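Local coordinates for putative NADH-depentdent flavin oxidoreductase (Cupriavidus metallidurans, PDB 5OCS), which probably acts as an FMN-dependent ene-reductase of the Old Yellow Enzyme family, using NADPH as the likely electron donor, at residues G105-S110 with L185-S190; E220-P223 with P227-M230; G280-Y285 with A309-A314; R325-L328 with W333-H336. All coordinates share one frame; numbering follows the deposited sequence.

Contact 1: G105-S110 with L185-S190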
# COMPACT_ATOMS: atom_id res chain seq x y z
N GLY D 105 -0.05 15.83 26.52
CA GLY D 105 0.17 16.33 27.86
C GLY D 105 1.59 16.86 27.90
O GLY D 105 2.03 17.55 26.98
N ARG D 106 2.33 16.51 28.96
CA ARG D 106 3.71 16.97 29.07
C ARG D 106 4.66 16.44 28.03
O ARG D 106 5.77 16.94 27.96
CB ARG D 106 4.29 16.68 30.46
CG ARG D 106 4.65 15.21 30.67
CD ARG D 106 4.83 14.96 32.14
NE ARG D 106 5.19 13.58 32.44
CZ ARG D 106 5.82 13.18 33.56
NH1 ARG D 106 6.23 14.08 34.47
NH2 ARG D 106 6.08 11.87 33.73
N LYS D 107 4.26 15.43 27.26
CA LYS D 107 5.10 14.88 26.20
C LYS D 107 4.91 15.58 24.85
O LYS D 107 5.56 15.21 23.84
CB LYS D 107 4.81 13.40 26.06
CG LYS D 107 5.33 12.55 27.20
CD LYS D 107 4.99 11.10 26.85
CE LYS D 107 5.88 10.13 27.55
NZ LYS D 107 5.75 8.77 26.95
N ALA D 108 4.04 16.59 24.82
CA ALA D 108 3.81 17.39 23.63
C ALA D 108 5.03 18.22 23.23
O ALA D 108 6.06 18.21 23.93
CB ALA D 108 2.59 18.27 23.83
N SER D 109 4.93 18.87 22.07
CA SER D 109 5.94 19.80 21.60
C SER D 109 7.29 19.09 21.48
O SER D 109 8.32 19.58 21.99
CB SER D 109 6.01 21.02 22.55
OG SER D 109 6.88 22.00 22.02
N SER D 110 7.27 17.89 20.87
CA SER D 110 8.47 17.09 20.68
C SER D 110 8.76 16.85 19.18
O SER D 110 7.92 17.09 18.31
CB SER D 110 8.33 15.75 21.37
OG SER D 110 8.18 15.94 22.76
N LEU D 185 -3.74 11.59 29.65
CA LEU D 185 -4.58 10.80 30.53
C LEU D 185 -3.78 9.88 31.45
O LEU D 185 -4.05 9.79 32.65
CB LEU D 185 -5.65 10.08 29.77
CG LEU D 185 -6.92 10.86 29.60
CD1 LEU D 185 -6.76 12.31 29.16
CD2 LEU D 185 -7.88 10.14 28.68
N HIS D 186 -2.74 9.26 30.90
CA HIS D 186 -1.85 8.40 31.69
C HIS D 186 -1.13 9.24 32.81
O HIS D 186 -0.93 8.75 33.93
CB HIS D 186 -0.87 7.73 30.74
CG HIS D 186 -0.06 6.62 31.35
ND1 HIS D 186 0.70 5.76 30.58
CD2 HIS D 186 0.12 6.23 32.63
CE1 HIS D 186 1.32 4.89 31.35
NE2 HIS D 186 0.99 5.16 32.61
N GLN D 187 -0.78 10.49 32.48
CA GLN D 187 -0.16 11.40 33.43
C GLN D 187 -1.08 11.61 34.62
O GLN D 187 -0.59 11.68 35.73
CB GLN D 187 0.19 12.74 32.81
CG GLN D 187 1.32 12.63 31.80
CD GLN D 187 1.34 13.74 30.75
OE1 GLN D 187 1.03 14.89 31.05
NE2 GLN D 187 1.79 13.40 29.52
N PHE D 188 -2.38 11.73 34.40
CA PHE D 188 -3.33 11.83 35.49
C PHE D 188 -3.42 10.53 36.26
O PHE D 188 -3.51 10.56 37.51
CB PHE D 188 -4.72 12.26 35.02
CG PHE D 188 -4.91 13.75 34.94
CD1 PHE D 188 -4.54 14.45 33.79
CD2 PHE D 188 -5.48 14.48 35.98
CE1 PHE D 188 -4.74 15.81 33.69
CE2 PHE D 188 -5.70 15.82 35.87
CZ PHE D 188 -5.31 16.52 34.74
N LEU D 189 -3.41 9.40 35.56
CA LEU D 189 -3.51 8.11 36.21
C LEU D 189 -2.34 7.84 37.15
O LEU D 189 -2.50 7.16 38.16
CB LEU D 189 -3.60 6.96 35.21
CG LEU D 189 -4.88 6.99 34.36
CD1 LEU D 189 -4.76 5.98 33.24
CD2 LEU D 189 -6.11 6.70 35.18
N SER D 190 -1.17 8.32 36.77
CA SER D 190 0.09 7.91 37.41
C SER D 190 0.56 8.83 38.50
O SER D 190 0.78 10.03 38.26
CB SER D 190 1.24 7.78 36.38
OG SER D 190 2.44 7.41 37.05

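Contact 2: E220-P223 with P227-M230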
# COMPACT_ATOMS: atom_id res chain seq x y z
N GLU D 220 -20.74 10.41 25.58
CA GLU D 220 -21.97 11.20 25.48
C GLU D 220 -22.09 11.87 24.11
O GLU D 220 -23.19 11.90 23.53
CB GLU D 220 -22.04 12.24 26.57
CG GLU D 220 -23.43 12.86 26.74
CD GLU D 220 -23.77 13.91 25.72
OE1 GLU D 220 -22.85 14.60 25.22
OE2 GLU D 220 -24.99 14.04 25.42
N ALA D 221 -20.99 12.40 23.60
CA ALA D 221 -21.02 13.15 22.36
C ALA D 221 -21.11 12.28 21.10
O ALA D 221 -21.66 12.73 20.09
CB ALA D 221 -19.83 14.07 22.28
N PHE D 222 -20.51 11.10 21.13
CA PHE D 222 -20.39 10.23 19.94
C PHE D 222 -21.68 9.41 19.80
O PHE D 222 -22.25 8.98 20.82
CB PHE D 222 -19.19 9.29 20.08
CG PHE D 222 -18.61 8.77 18.77
CD1 PHE D 222 -18.07 9.64 17.83
CD2 PHE D 222 -18.50 7.39 18.54
CE1 PHE D 222 -17.51 9.17 16.65
CE2 PHE D 222 -17.95 6.90 17.39
CZ PHE D 222 -17.46 7.79 16.44
N PRO D 223 -22.15 9.19 18.56
CA PRO D 223 -23.43 8.49 18.40
C PRO D 223 -23.50 7.20 19.19
O PRO D 223 -22.63 6.36 19.09
CB PRO D 223 -23.50 8.24 16.88
CG PRO D 223 -22.78 9.42 16.30
CD PRO D 223 -21.63 9.67 17.26
N PRO D 227 -19.14 2.35 18.86
CA PRO D 227 -18.34 2.03 20.06
C PRO D 227 -17.33 3.11 20.42
O PRO D 227 -16.76 3.74 19.55
CB PRO D 227 -17.61 0.73 19.66
CG PRO D 227 -17.48 0.83 18.16
CD PRO D 227 -18.81 1.45 17.75
N VAL D 228 -17.12 3.28 21.71
CA VAL D 228 -16.09 4.13 22.24
C VAL D 228 -15.41 3.30 23.32
O VAL D 228 -16.07 2.62 24.13
CB VAL D 228 -16.66 5.42 22.84
CG1 VAL D 228 -15.57 6.26 23.54
CG2 VAL D 228 -17.39 6.21 21.82
N TRP D 229 -14.08 3.38 23.36
CA TRP D 229 -13.30 2.62 24.32
C TRP D 229 -12.05 3.39 24.71
O TRP D 229 -11.85 4.52 24.27
CB TRP D 229 -13.00 1.21 23.79
CG TRP D 229 -12.04 1.13 22.64
CD1 TRP D 229 -10.69 0.97 22.70
CD2 TRP D 229 -12.37 1.20 21.25
NE1 TRP D 229 -10.16 0.93 21.43
CE2 TRP D 229 -11.18 1.07 20.53
CE3 TRP D 229 -13.55 1.38 20.55
CZ2 TRP D 229 -11.14 1.10 19.14
CZ3 TRP D 229 -13.51 1.39 19.18
CH2 TRP D 229 -12.34 1.29 18.49
N MET D 230 -11.24 2.80 25.59
CA MET D 230 -9.99 3.43 26.00
C MET D 230 -8.82 2.50 25.83
O MET D 230 -8.92 1.28 26.04
CB MET D 230 -10.06 3.88 27.48
CG MET D 230 -8.91 4.78 27.93
SD MET D 230 -9.10 5.38 29.63
CE MET D 230 -10.42 6.53 29.39

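Contact 3: G280-Y285 with A309-A314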
# COMPACT_ATOMS: atom_id res chain seq x y z
N GLY D 280 2.92 -18.70 31.02
CA GLY D 280 3.56 -18.42 29.71
C GLY D 280 2.60 -17.79 28.70
O GLY D 280 2.82 -17.92 27.49
N TYR D 281 1.60 -17.06 29.17
CA TYR D 281 0.79 -16.21 28.25
C TYR D 281 1.72 -15.25 27.51
O TYR D 281 2.68 -14.74 28.09
CB TYR D 281 -0.24 -15.41 29.01
CG TYR D 281 -1.18 -16.22 29.84
CD1 TYR D 281 -1.90 -17.29 29.31
CD2 TYR D 281 -1.38 -15.89 31.17
CE1 TYR D 281 -2.78 -18.02 30.11
CE2 TYR D 281 -2.25 -16.59 31.96
CZ TYR D 281 -2.93 -17.66 31.44
OH TYR D 281 -3.76 -18.32 32.31
N GLN D 282 1.41 -14.97 26.25
CA GLN D 282 2.11 -13.95 25.50
C GLN D 282 1.76 -12.55 25.95
O GLN D 282 2.63 -11.69 25.94
CB GLN D 282 1.86 -14.10 24.01
CG GLN D 282 2.40 -15.37 23.39
CD GLN D 282 2.05 -15.46 21.91
OE1 GLN D 282 2.61 -14.73 21.09
NE2 GLN D 282 1.13 -16.34 21.57
N VAL D 283 0.48 -12.32 26.30
CA VAL D 283 -0.04 -11.01 26.75
C VAL D 283 -0.70 -11.21 28.13
O VAL D 283 -1.91 -11.21 28.28
CB VAL D 283 -0.96 -10.37 25.67
CG1 VAL D 283 -0.07 -9.91 24.52
CG2 VAL D 283 -2.03 -11.33 25.13
N PRO D 284 0.13 -11.43 29.16
CA PRO D 284 -0.45 -11.81 30.45
C PRO D 284 -1.40 -10.78 31.11
O PRO D 284 -2.38 -11.15 31.84
CB PRO D 284 0.79 -12.09 31.33
CG PRO D 284 1.90 -11.39 30.67
CD PRO D 284 1.60 -11.42 29.19
N TYR D 285 -1.12 -9.50 30.88
CA TYR D 285 -1.90 -8.48 31.49
C TYR D 285 -3.26 -8.40 30.79
O TYR D 285 -4.27 -8.29 31.45
CB TYR D 285 -1.18 -7.16 31.46
CG TYR D 285 0.15 -7.20 32.19
CD1 TYR D 285 0.22 -7.69 33.52
CD2 TYR D 285 1.32 -6.77 31.58
CE1 TYR D 285 1.44 -7.71 34.20
CE2 TYR D 285 2.54 -6.81 32.25
CZ TYR D 285 2.59 -7.24 33.58
OH TYR D 285 3.81 -7.31 34.25
N ALA D 309 -0.34 -14.93 16.85
CA ALA D 309 -1.63 -14.28 17.00
C ALA D 309 -2.78 -15.27 17.25
O ALA D 309 -3.61 -15.05 18.13
CB ALA D 309 -1.91 -13.44 15.78
N GLU D 310 -2.82 -16.37 16.49
CA GLU D 310 -3.82 -17.41 16.68
C GLU D 310 -3.80 -17.89 18.13
O GLU D 310 -4.86 -18.05 18.77
CB GLU D 310 -3.54 -18.56 15.71
CG GLU D 310 -4.38 -19.83 15.88
CD GLU D 310 -5.87 -19.61 15.73
OE1 GLU D 310 -6.32 -18.56 15.19
OE2 GLU D 310 -6.63 -20.51 16.12
N ALA D 311 -2.59 -18.12 18.64
CA ALA D 311 -2.47 -18.66 19.99
C ALA D 311 -3.01 -17.69 21.03
O ALA D 311 -3.70 -18.12 21.99
CB ALA D 311 -1.03 -19.03 20.32
N ILE D 312 -2.70 -16.41 20.88
CA ILE D 312 -3.28 -15.39 21.76
C ILE D 312 -4.80 -15.54 21.77
O ILE D 312 -5.42 -15.47 22.81
CB ILE D 312 -2.81 -13.96 21.40
CG1 ILE D 312 -1.35 -13.77 21.84
CG2 ILE D 312 -3.74 -12.89 22.00
CD1 ILE D 312 -0.68 -12.55 21.24
N ILE D 313 -5.44 -15.69 20.61
CA ILE D 313 -6.89 -15.76 20.61
C ILE D 313 -7.36 -17.11 21.16
O ILE D 313 -8.29 -17.17 21.98
CB ILE D 313 -7.46 -15.55 19.21
CG1 ILE D 313 -7.06 -14.14 18.66
CG2 ILE D 313 -8.95 -15.75 19.19
CD1 ILE D 313 -7.52 -12.95 19.47
N ALA D 314 -6.74 -18.18 20.67
CA ALA D 314 -7.20 -19.55 20.98
C ALA D 314 -6.97 -19.88 22.45
O ALA D 314 -7.77 -20.61 23.04
CB ALA D 314 -6.52 -20.57 20.08

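Contact 4: R325-L328 with W333-H336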
# COMPACT_ATOMS: atom_id res chain seq x y z
N ARG D 325 4.09 -2.93 14.11
CA ARG D 325 5.24 -2.96 13.26
C ARG D 325 5.15 -4.01 12.16
O ARG D 325 5.54 -3.71 11.05
CB ARG D 325 6.53 -3.14 14.07
CG ARG D 325 6.87 -1.86 14.80
CD ARG D 325 8.26 -1.93 15.40
NE ARG D 325 8.61 -0.66 16.05
CZ ARG D 325 9.80 -0.38 16.58
NH1 ARG D 325 10.78 -1.27 16.56
NH2 ARG D 325 10.00 0.82 17.12
N ALA D 326 4.62 -5.19 12.46
CA ALA D 326 4.53 -6.22 11.41
C ALA D 326 3.62 -5.79 10.26
O ALA D 326 3.81 -6.28 9.16
CB ALA D 326 4.09 -7.58 11.94
N MET D 327 2.63 -4.95 10.55
CA MET D 327 1.76 -4.40 9.51
C MET D 327 2.52 -3.43 8.62
O MET D 327 2.18 -3.33 7.44
CB MET D 327 0.54 -3.68 10.09
CG MET D 327 -0.55 -4.54 10.68
SD MET D 327 -1.37 -5.64 9.49
CE MET D 327 -1.54 -4.67 8.00
N LEU D 328 3.51 -2.69 9.16
CA LEU D 328 4.29 -1.74 8.36
C LEU D 328 5.26 -2.50 7.46
O LEU D 328 5.43 -2.17 6.28
CB LEU D 328 5.05 -0.75 9.22
CG LEU D 328 4.23 0.10 10.19
CD1 LEU D 328 5.15 0.91 11.07
CD2 LEU D 328 3.15 0.93 9.48
N TRP D 333 -0.08 -8.51 5.88
CA TRP D 333 -0.01 -9.47 6.98
C TRP D 333 -1.28 -10.32 7.17
O TRP D 333 -1.17 -11.57 7.32
CB TRP D 333 0.36 -8.76 8.31
CG TRP D 333 0.75 -9.73 9.42
CD1 TRP D 333 2.00 -10.12 9.74
CD2 TRP D 333 -0.14 -10.42 10.33
NE1 TRP D 333 1.97 -11.02 10.78
CE2 TRP D 333 0.68 -11.21 11.17
CE3 TRP D 333 -1.53 -10.41 10.53
CZ2 TRP D 333 0.16 -12.01 12.18
CZ3 TRP D 333 -2.06 -11.23 11.55
CH2 TRP D 333 -1.20 -12.01 12.35
N PRO D 334 -2.47 -9.72 7.10
CA PRO D 334 -3.66 -10.56 7.29
C PRO D 334 -3.85 -11.54 6.15
O PRO D 334 -4.29 -12.68 6.38
CB PRO D 334 -4.82 -9.56 7.41
CG PRO D 334 -4.15 -8.22 7.74
CD PRO D 334 -2.83 -8.28 7.02
N TRP D 335 -3.49 -11.17 4.91
CA TRP D 335 -3.53 -12.18 3.83
C TRP D 335 -2.58 -13.40 4.11
O TRP D 335 -2.94 -14.59 3.96
CB TRP D 335 -3.09 -11.61 2.51
CG TRP D 335 -3.85 -10.45 1.97
CD1 TRP D 335 -4.83 -9.71 2.57
CD2 TRP D 335 -3.62 -9.85 0.69
NE1 TRP D 335 -5.26 -8.71 1.71
CE2 TRP D 335 -4.53 -8.80 0.54
CE3 TRP D 335 -2.75 -10.16 -0.37
CZ2 TRP D 335 -4.57 -8.00 -0.62
CZ3 TRP D 335 -2.78 -9.38 -1.50
CH2 TRP D 335 -3.69 -8.31 -1.61
N HIS D 336 -1.38 -13.06 4.54
CA HIS D 336 -0.32 -14.04 4.81
C HIS D 336 -0.70 -14.91 5.99
O HIS D 336 -0.49 -16.15 5.92
CB HIS D 336 1.01 -13.37 4.96
CG HIS D 336 1.39 -12.62 3.73
ND1 HIS D 336 2.20 -11.51 3.76
CD2 HIS D 336 0.97 -12.75 2.46
CE1 HIS D 336 2.34 -11.04 2.53
NE2 HIS D 336 1.61 -11.79 1.72

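Contact 1: G105-S110 with L185-S190
The polar link is a hydrogen bond from the backbone N of R106 to Q187, with R106 N and Q187 OE1 2.9 Å apart. At the hydrogen it is almost straight, 175°. At the acceptor it is strongly bent: the C=O...N angle is 103° and the donor is somewhat tilted from the carbonyl plane. Q187 NE2 donates to the carbonyls of A104 and G182, consistent with the amide's orientation, NE2 toward them and OE1 toward the R106 N-H. R106 N also lies 3.2 Å from Q187 NE2, but both are donors.

The nonpolar part comes from the arginine chain. With chi1 at 75°, R106 CG sits between the backbone N and the carbonyl carbon, which brings the methylenes against the same amide: CG is 3.6 Å from Q187 NE2, and CD is 3.9 Å from Q187 CD. Farther along, R106 NE passes 4.0 Å from Q187 CG, while NH1 bonds to V136 O. K107 CG lies a looser 4.3 Å from Q187 NE2; that side chain is about 11 Å from the side chain of C25, an FMN-binding residue.

In this TIM barrel the contact joins two successive strand-to-helix connections: segment 105-110 lies in the loop leaving strand 96-102, and helix 184-189 follows the adjacent strand 175-179. Through L185, F188 and L189 that helix packs on helix 204-221.

Contact 2: E220-P223 with P227-M230
F222 meets V228 through one ring carbon and one methyl: F222 CD2 and V228 CG2 are 3.7 Å apart. The same methyl lies 4.0 Å from F222 CB, so CG2 sits beside the CB end of the ring and not over the ring centre. A second, longer approach runs from F222 CE2 to the carbonyl oxygen of P227, 4.0 Å away. Both partners reach the ring obliquely, and the contact between the side chains is purely apolar.

The torsions explain the pairing. F222 holds CG anti to its backbone N (chi1 -156°), which swings the ring from the end of the helix toward the strand. In V228 chi1 is 174°, and this leaves CG2, the branch beside the backbone N, as the methyl that touches the ring.

One shell further out, the turn after the helix is held by R219, whose NH2 bonds to F222 O. V228 also rests on F215, V218 and R219, one helix face thus covering its side chain. The strand is fixed by backbone bonds of P227 to I175 and of V228 to A260.

The contact closes the short turn between helix 204-221 and barrel strand 228-233, at the amino-terminal end of that strand. Beyond F222 lies helix 150-169, reached at A168, so the phenylalanine lies between helix 150-169 and the start of strand 228-233.

Contact 3: G280-Y285 with A309-A314
The backbones come nearest at Q282 and I312, whose CA atoms are 6.7 Å apart, where the loop ahead of helix 284-293 passes beside helix 306-314. Q282 and V283 both send their side chains toward that helix, and both settle on I312.

Q282 has an extended chain beyond CG and crosses I312 at about a right angle. Its amide nitrogen NE2 is 3.6 Å from I312 CG1 and 3.7 Å from A311 CB, while OE1 is 3.9 Å from I312 CD1. The amide thus lies against the isoleucine branch with both polar atoms in van der Waals contact, held by a hydrogen bond from NE2 to the carbonyl of Q308, one turn earlier on the same helix. The nonpolar stem takes part as well, since Q282 CB stands 3.9 Å from I312 CG1.

V283 supplies the second touch: its CG2 meets I312 CG2 at 3.9 Å. In I312, chi1 of -73° leaves CG2 anti to the backbone N and CG1 beside it, so the two branches divide the work, CG2 taking the valine and CG1 with CD1 the glutamine. V283 is the N-cap residue of helix 284-293, and its backbone N bonds to E317 OE1.

The pattern is that of a TIM barrel, in which the start of the helix before strand 297-300, with the loop leading into it, packs beside the helix that follows that strand. I312 continues inward to I321 of the next strand, and the V283 side chain lies about 7 Å from that of L302, an FMN-binding residue.

Contact 4: R325-L328 with W333-H336
A Met-aromatic contact between M327 and W333 joins two consecutive short helices that follow the last strand of the TIM barrel, next to the flavin site: A324, just before the first helix, and R325, its first residue, bind FMN in this protein. The sulfur is not over the indole. M327 SD is 5.5 Å from the centroid of the W333 five-membered ring and 57° off its normal, an oblique approach.

Its shortest contact with the tryptophan is instead to the stem, with M327 SD 3.8 Å from W333 CB. The methionine is bent at both chi2 (-64°) and chi3 (-39°), which brings its end back to the second helix although its CB does not point straight there. That end also reaches the proline ring: M327 SD lies 3.9 Å from P334 CD, and M327 CE 4.0 Å from the same carbon. W333 CB and P334 CD thus meet the sulfur from the same side, side by side.

Outside the pair, W333 NE1 bonds to T304 O, which fixes the turn of the indole, and I19 of the first barrel strand backs both W333 and P334. The helices also face the second subunit, where R332 NE of that subunit bonds to L328 O.

The remaining apolar touch falls on the pyrrole side of the indole, where A326 CB stands 4.0 Å from W333 CD1.

How the contacts relate
Contacts 2 and 4 are buried, whereas contacts 1 and 3 are partly buried and use a glutamine side chain. Their chemistry follows this: contact 1 spends its glutamine on a cross-segment hydrogen bond, contact 3 lays one over an aliphatic branch, and contacts 2 and 4 are apolar, with a ring against a methyl and a sulfur beside an indole. Contacts 1 and 2 lie in neighbouring parts of the barrel, helix 184-189 being followed by helix 204-221, yet their atoms do not touch. Contacts 3 and 4 do, at A309 CB and W333 CH2, 3.8 Å apart. Contact 4 lies across the chain's centre from contacts 1 and 2, and it alone meets the second subunit.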